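Local coordinates for protein beta-lactamase (Burkholderia cenocepacia, PDB 5E2G) that probably hydrolyses beta-lactams to substituted beta-amino acids, as a member of the class C beta-lactamase family, and may also act as a D-alanine carboxypeptidase, at residues M164-F168 against A169-E173; R175-A179 against I180-H184. All coordinates share one frame; numbering follows the deposited sequence.

Interaction 1 of 2, residues M164-F168 against A169-E173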
loop_
_atom_site.group_PDB
_atom_site.type_symbol
_atom_site.label_atom_id
_atom_site.label_comp_id
_atom_site.label_asym_id
_atom_site.label_seq_id
_atom_site.Cartn_x
_atom_site.Cartn_y
_atom_site.Cartn_z
HETATM N N MSE A 164 18.150 -3.913 9.463
HETATM C CA MSE A 164 18.923 -2.883 8.771
HETATM C C MSE A 164 19.644 -1.915 9.707
HETATM O O MSE A 164 20.269 -0.964 9.250
HETATM C CB MSE A 164 18.018 -2.103 7.825
HETATM C CG MSE A 164 17.425 -2.973 6.734
HETATM SE SE MSE A 164 16.424 -1.951 5.426
HETATM C CE MSE A 164 17.918 -1.404 4.285
ATOM N N HIS A 165 19.556 -2.166 11.013
ATOM C CA HIS A 165 20.290 -1.393 12.013
ATOM C C HIS A 165 19.916 0.084 11.948
ATOM O O HIS A 165 20.781 0.964 11.945
ATOM C CB HIS A 165 21.798 -1.568 11.845
ATOM C CG HIS A 165 22.201 -2.970 11.542
ATOM N ND1 HIS A 165 22.185 -3.967 12.491
ATOM C CD2 HIS A 165 22.612 -3.550 10.389
ATOM C CE1 HIS A 165 22.580 -5.101 11.940
ATOM N NE2 HIS A 165 22.844 -4.874 10.665
ATOM N N GLN A 166 18.612 0.358 11.898
ATOM C CA GLN A 166 18.180 1.745 11.841
ATOM C C GLN A 166 16.773 1.884 12.411
ATOM O O GLN A 166 16.024 0.910 12.534
ATOM C CB GLN A 166 18.259 2.281 10.405
ATOM C CG GLN A 166 17.975 3.774 10.257
ATOM C CD GLN A 166 18.865 4.652 11.129
ATOM O OE1 GLN A 166 18.506 5.025 12.245
ATOM N NE2 GLN A 166 20.024 5.004 10.604
ATOM N N ASP A 167 16.474 3.117 12.826
ATOM C CA ASP A 167 15.124 3.589 13.101
ATOM C C ASP A 167 14.235 3.403 11.875
ATOM O O ASP A 167 14.662 3.635 10.743
ATOM C CB ASP A 167 15.224 5.069 13.504
ATOM C CG ASP A 167 13.882 5.742 13.714
ATOM O OD1 ASP A 167 13.223 5.476 14.744
ATOM O OD2 ASP A 167 13.519 6.592 12.871
ATOM N N PHE A 168 12.988 2.969 12.094
ATOM C CA PHE A 168 12.111 2.695 10.956
ATOM C C PHE A 168 11.826 3.958 10.140
ATOM O O PHE A 168 12.051 3.989 8.921
ATOM C CB PHE A 168 10.793 2.060 11.404
ATOM C CG PHE A 168 9.829 1.877 10.269
ATOM C CD1 PHE A 168 9.967 0.805 9.401
ATOM C CD2 PHE A 168 8.836 2.813 10.021
ATOM C CE1 PHE A 168 9.103 0.643 8.317
ATOM C CE2 PHE A 168 7.975 2.663 8.947
ATOM C CZ PHE A 168 8.115 1.576 8.090
ATOM N N ALA A 169 11.293 5.005 10.789
ATOM C CA ALA A 169 10.914 6.220 10.062
ATOM C C ALA A 169 12.101 6.842 9.335
ATOM O O ALA A 169 11.937 7.405 8.245
ATOM C CB ALA A 169 10.279 7.237 11.014
ATOM N N THR A 170 13.302 6.733 9.916
ATOM C CA THR A 170 14.518 7.213 9.263
ATOM C C THR A 170 14.808 6.438 7.983
ATOM O O THR A 170 15.204 7.020 6.971
ATOM C CB THR A 170 15.690 7.104 10.241
ATOM O OG1 THR A 170 15.412 7.900 11.398
ATOM C CG2 THR A 170 16.986 7.567 9.597
ATOM N N LEU A 171 14.627 5.120 8.010
ATOM C CA LEU A 171 14.841 4.312 6.814
ATOM C C LEU A 171 13.895 4.709 5.691
ATOM O O LEU A 171 14.259 4.643 4.517
ATOM C CB LEU A 171 14.660 2.835 7.143
ATOM C CG LEU A 171 15.778 2.120 7.901
ATOM C CD1 LEU A 171 15.290 0.791 8.444
ATOM C CD2 LEU A 171 16.978 1.934 6.991
HETATM N N MSE A 172 12.683 5.119 6.025
HETATM C CA MSE A 172 11.719 5.488 5.007
HETATM C C MSE A 172 12.033 6.867 4.414
HETATM O O MSE A 172 12.034 7.043 3.199
HETATM C CB MSE A 172 10.316 5.459 5.596
HETATM C CG MSE A 172 9.908 4.093 6.106
HETATM SE SE MSE A 172 9.589 2.761 4.704
HETATM C CE MSE A 172 7.714 3.158 4.366
ATOM N N GLU A 173 12.319 7.840 5.277
ATOM C CA GLU A 173 12.478 9.218 4.828
ATOM C C GLU A 173 13.891 9.549 4.347
ATOM O O GLU A 173 14.049 10.418 3.482
ATOM C CB GLU A 173 12.051 10.165 5.957
ATOM C CG GLU A 173 10.612 9.879 6.431
ATOM C CD GLU A 173 10.056 10.892 7.427
ATOM O OE1 GLU A 173 10.843 11.562 8.134
ATOM O OE2 GLU A 173 8.818 11.019 7.499
HETATM O O HOH W 1 10.696 5.061 13.588
#
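Asp167 is the N-cap of helix 168-180, and its side chain bonds to Thr170 in the first turn. The carboxylate of Asp167 folds over the first turn, with CG anti to the backbone N (chi1 175°). Asp167 OD2 accepts from Thr170 N at 3.0 Å, the capping bond. Asp167 OD2 also accepts from Thr170 OG1 at 2.7 Å. Both donors come to the anti side of OD2 and lie out of the carboxylate plane. The hydroxyl can reach because OG1 stands beside the backbone N of Thr170. The other oxygen, Asp167 OD1, accepts a hydrogen bond from a water, which in turn accepts from Ala169 N. Asp167 O begins the helical bonding by accepting from Leu171 N at 3.1 Å.

Gln166 bends back at chi2. Gln166 OE1 accepts from Asp167 N at 2.8 Å. The Gln166 side chain crosses that of Thr170 at about a right angle, with Gln166 CD 3.8 Å from Thr170 CG2. The aliphatic part of Gln166 lies on Leu171, where Gln166 CB is 3.5 Å from Leu171 CG. Leu171 CD1 also meets Met164 CB.

On the buried side, Phe168 and Met172 make a Met-aromatic pair one turn apart. Met172 CG lies over one ring face, offset toward the rim, in a CH-pi contact 4.0 Å from the Phe168 ring centroid. The selenium of Met172, a selenomethionine, approaches the same ring obliquely. Helix 64-77 packs on this side through Thr68 and Leu67.

Two donors on OD2 and a water on OD1 hold the Asp167 carboxylate against rotation. Two N-H groups of the first turn, those of Ala169 and Thr170, are thereby satisfied. These donors and the positive end of the helix dipole probably favour a negatively charged Asp167.

Interaction 2 of 2, residues R175-A179 against I180-H184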
loop_
_atom_site.group_PDB
_atom_site.type_symbol
_atom_site.label_atom_id
_atom_site.label_comp_id
_atom_site.label_asym_id
_atom_site.label_seq_id
_atom_site.Cartn_x
_atom_site.Cartn_y
_atom_site.Cartn_z
ATOM N N ARG A 175 16.127 7.067 3.209
ATOM C CA ARG A 175 16.622 6.003 2.348
ATOM C C ARG A 175 15.637 5.744 1.224
ATOM O O ARG A 175 15.916 6.075 0.073
ATOM C CB ARG A 175 16.850 4.731 3.161
ATOM C CG ARG A 175 17.869 3.761 2.603
ATOM C CD ARG A 175 17.909 2.403 3.373
ATOM N NE ARG A 175 18.434 1.287 2.580
ATOM C CZ ARG A 175 19.709 1.126 2.239
ATOM N NH1 ARG A 175 20.620 2.020 2.605
ATOM N NH2 ARG A 175 20.071 0.075 1.513
ATOM N N LEU A 176 14.476 5.166 1.538
ATOM C CA LEU A 176 13.578 4.694 0.487
ATOM C C LEU A 176 13.011 5.848 -0.335
ATOM O O LEU A 176 13.153 5.872 -1.562
ATOM C CB LEU A 176 12.445 3.857 1.086
ATOM C CG LEU A 176 11.470 3.297 0.044
ATOM C CD1 LEU A 176 12.184 2.334 -0.882
ATOM C CD2 LEU A 176 10.255 2.627 0.664
ATOM N N PHE A 177 12.345 6.805 0.327
ATOM C CA PHE A 177 11.659 7.884 -0.384
ATOM C C PHE A 177 12.593 8.684 -1.282
ATOM O O PHE A 177 12.269 8.856 -2.467
ATOM C CB PHE A 177 10.949 8.808 0.612
ATOM C CG PHE A 177 9.899 8.131 1.461
ATOM C CD1 PHE A 177 9.348 6.907 1.097
ATOM C CD2 PHE A 177 9.457 8.737 2.628
ATOM C CE1 PHE A 177 8.386 6.306 1.876
ATOM C CE2 PHE A 177 8.495 8.140 3.412
ATOM C CZ PHE A 177 7.958 6.926 3.037
ATOM N N PRO A 178 13.743 9.189 -0.814
ATOM C CA PRO A 178 14.633 9.911 -1.739
ATOM C C PRO A 178 15.197 9.041 -2.843
ATOM O O PRO A 178 15.545 9.566 -3.905
ATOM C CB PRO A 178 15.748 10.443 -0.825
ATOM C CG PRO A 178 15.694 9.598 0.380
ATOM C CD PRO A 178 14.263 9.228 0.564
ATOM N N ALA A 179 15.303 7.730 -2.642
ATOM C CA ALA A 179 15.830 6.887 -3.704
ATOM C C ALA A 179 14.833 6.677 -4.830
ATOM O O ALA A 179 15.240 6.315 -5.938
ATOM C CB ALA A 179 16.243 5.549 -3.145
ATOM N N ILE A 180 13.538 6.864 -4.557
ATOM C CA ILE A 180 12.524 6.945 -5.602
ATOM C C ILE A 180 12.309 8.382 -6.051
ATOM O O ILE A 180 11.588 8.616 -7.033
ATOM C CB ILE A 180 11.171 6.370 -5.127
ATOM C CG1 ILE A 180 11.378 5.109 -4.295
ATOM C CG2 ILE A 180 10.241 6.078 -6.305
ATOM C CD1 ILE A 180 11.265 3.853 -5.081
ATOM N N GLY A 181 12.910 9.349 -5.366
ATOM C CA GLY A 181 12.633 10.735 -5.667
ATOM C C GLY A 181 11.258 11.147 -5.197
ATOM O O GLY A 181 10.593 11.945 -5.867
HETATM N N MSE A 182 10.806 10.604 -4.071
HETATM C CA MSE A 182 9.537 10.995 -3.479
HETATM C C MSE A 182 9.799 12.070 -2.429
HETATM O O MSE A 182 10.091 11.768 -1.269
HETATM C CB MSE A 182 8.833 9.784 -2.868
HETATM C CG MSE A 182 8.601 8.641 -3.852
HETATM SE SE MSE A 182 7.914 7.028 -2.978
HETATM C CE MSE A 182 6.147 7.671 -2.534
ATOM N N THR A 183 9.712 13.330 -2.855
ATOM C CA THR A 183 10.129 14.467 -2.045
ATOM C C THR A 183 8.982 15.103 -1.267
ATOM O O THR A 183 9.199 16.107 -0.586
ATOM C CB THR A 183 10.803 15.539 -2.923
ATOM O OG1 THR A 183 9.867 16.038 -3.880
ATOM C CG2 THR A 183 11.984 14.972 -3.664
ATOM N N HIS A 184 7.771 14.561 -1.357
ATOM C CA HIS A 184 6.637 15.044 -0.573
ATOM C C HIS A 184 5.894 13.870 0.042
ATOM O O HIS A 184 4.666 13.763 0.001
ATOM C CB HIS A 184 5.751 15.933 -1.428
ATOM C CG HIS A 184 6.342 17.287 -1.660
ATOM N ND1 HIS A 184 6.332 18.273 -0.696
ATOM C CD2 HIS A 184 7.006 17.803 -2.721
ATOM C CE1 HIS A 184 6.947 19.346 -1.161
ATOM N NE2 HIS A 184 7.365 19.088 -2.387
#
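Leu176 O accepts from Ile180 N at 3.2 Å, nearly in line with its own C=O bond. It is an ordinary helical bond of the last turn of helix 168-180. Ile180 CG1 packs close to this carbonyl, 3.3 Å from Leu176 O. The side chains of the two residues only graze each other, and both pack on Leu246 of helix 244-252.

Phe177 comes next. Phe177 O accepts from Met182 N at 2.8 Å. That bond is nearly straight, with an N-H...O angle of 167°. The donor sits above the carbonyl plane. A weak bond from Ile180 N reaches the same oxygen.

The bond from Met182 N to Phe177 O belongs to a Schellman motif that ends the helix. Gly181 is its C-prime residue, with a positive phi of 73° that favours glycine.

The chain turns there and brings Met182 back beside Phe177. Phe177 CB is 3.6 Å from Met182 O and 4.2 Å from Met182 CB. Met182 is a selenomethionine whose chain bends at chi3 (70°). Its selenium approaches the Phe177 ring obliquely, 5.3 Å from the centroid, as a Met-aromatic contact. Leu67 of helix 64-77 touches both side chains.

Pro178 has no N-H to give to the turn before it, and the helix is kinked there. Pro178 O accepts a weak bond from Gly181 N at 3.0 Å, the motif's second bond. Ala179 also touches Leu246.

Interactions 1 and 2 lie at the two ends of helix 168-180, and their centres are about 13 Å apart. Interaction 1 comes first along the chain, in the turn after helix 150-164. Interaction 2 follows, where the chain leaves the helix for the loop before strand 200-201. They meet in mid-helix, where Leu176 N probably bonds to Leu171 O and Phe177 N to Met172 O. Both have five-residue spacing, as in a pi-type widening of the helix. Both interactions also pack on helix 64-77 and share Leu67. Local signals thus define both ends of the helix, and one side is fixed to helix 64-77. Helix 64-77 probably carries the SxxK motif of this family at its start.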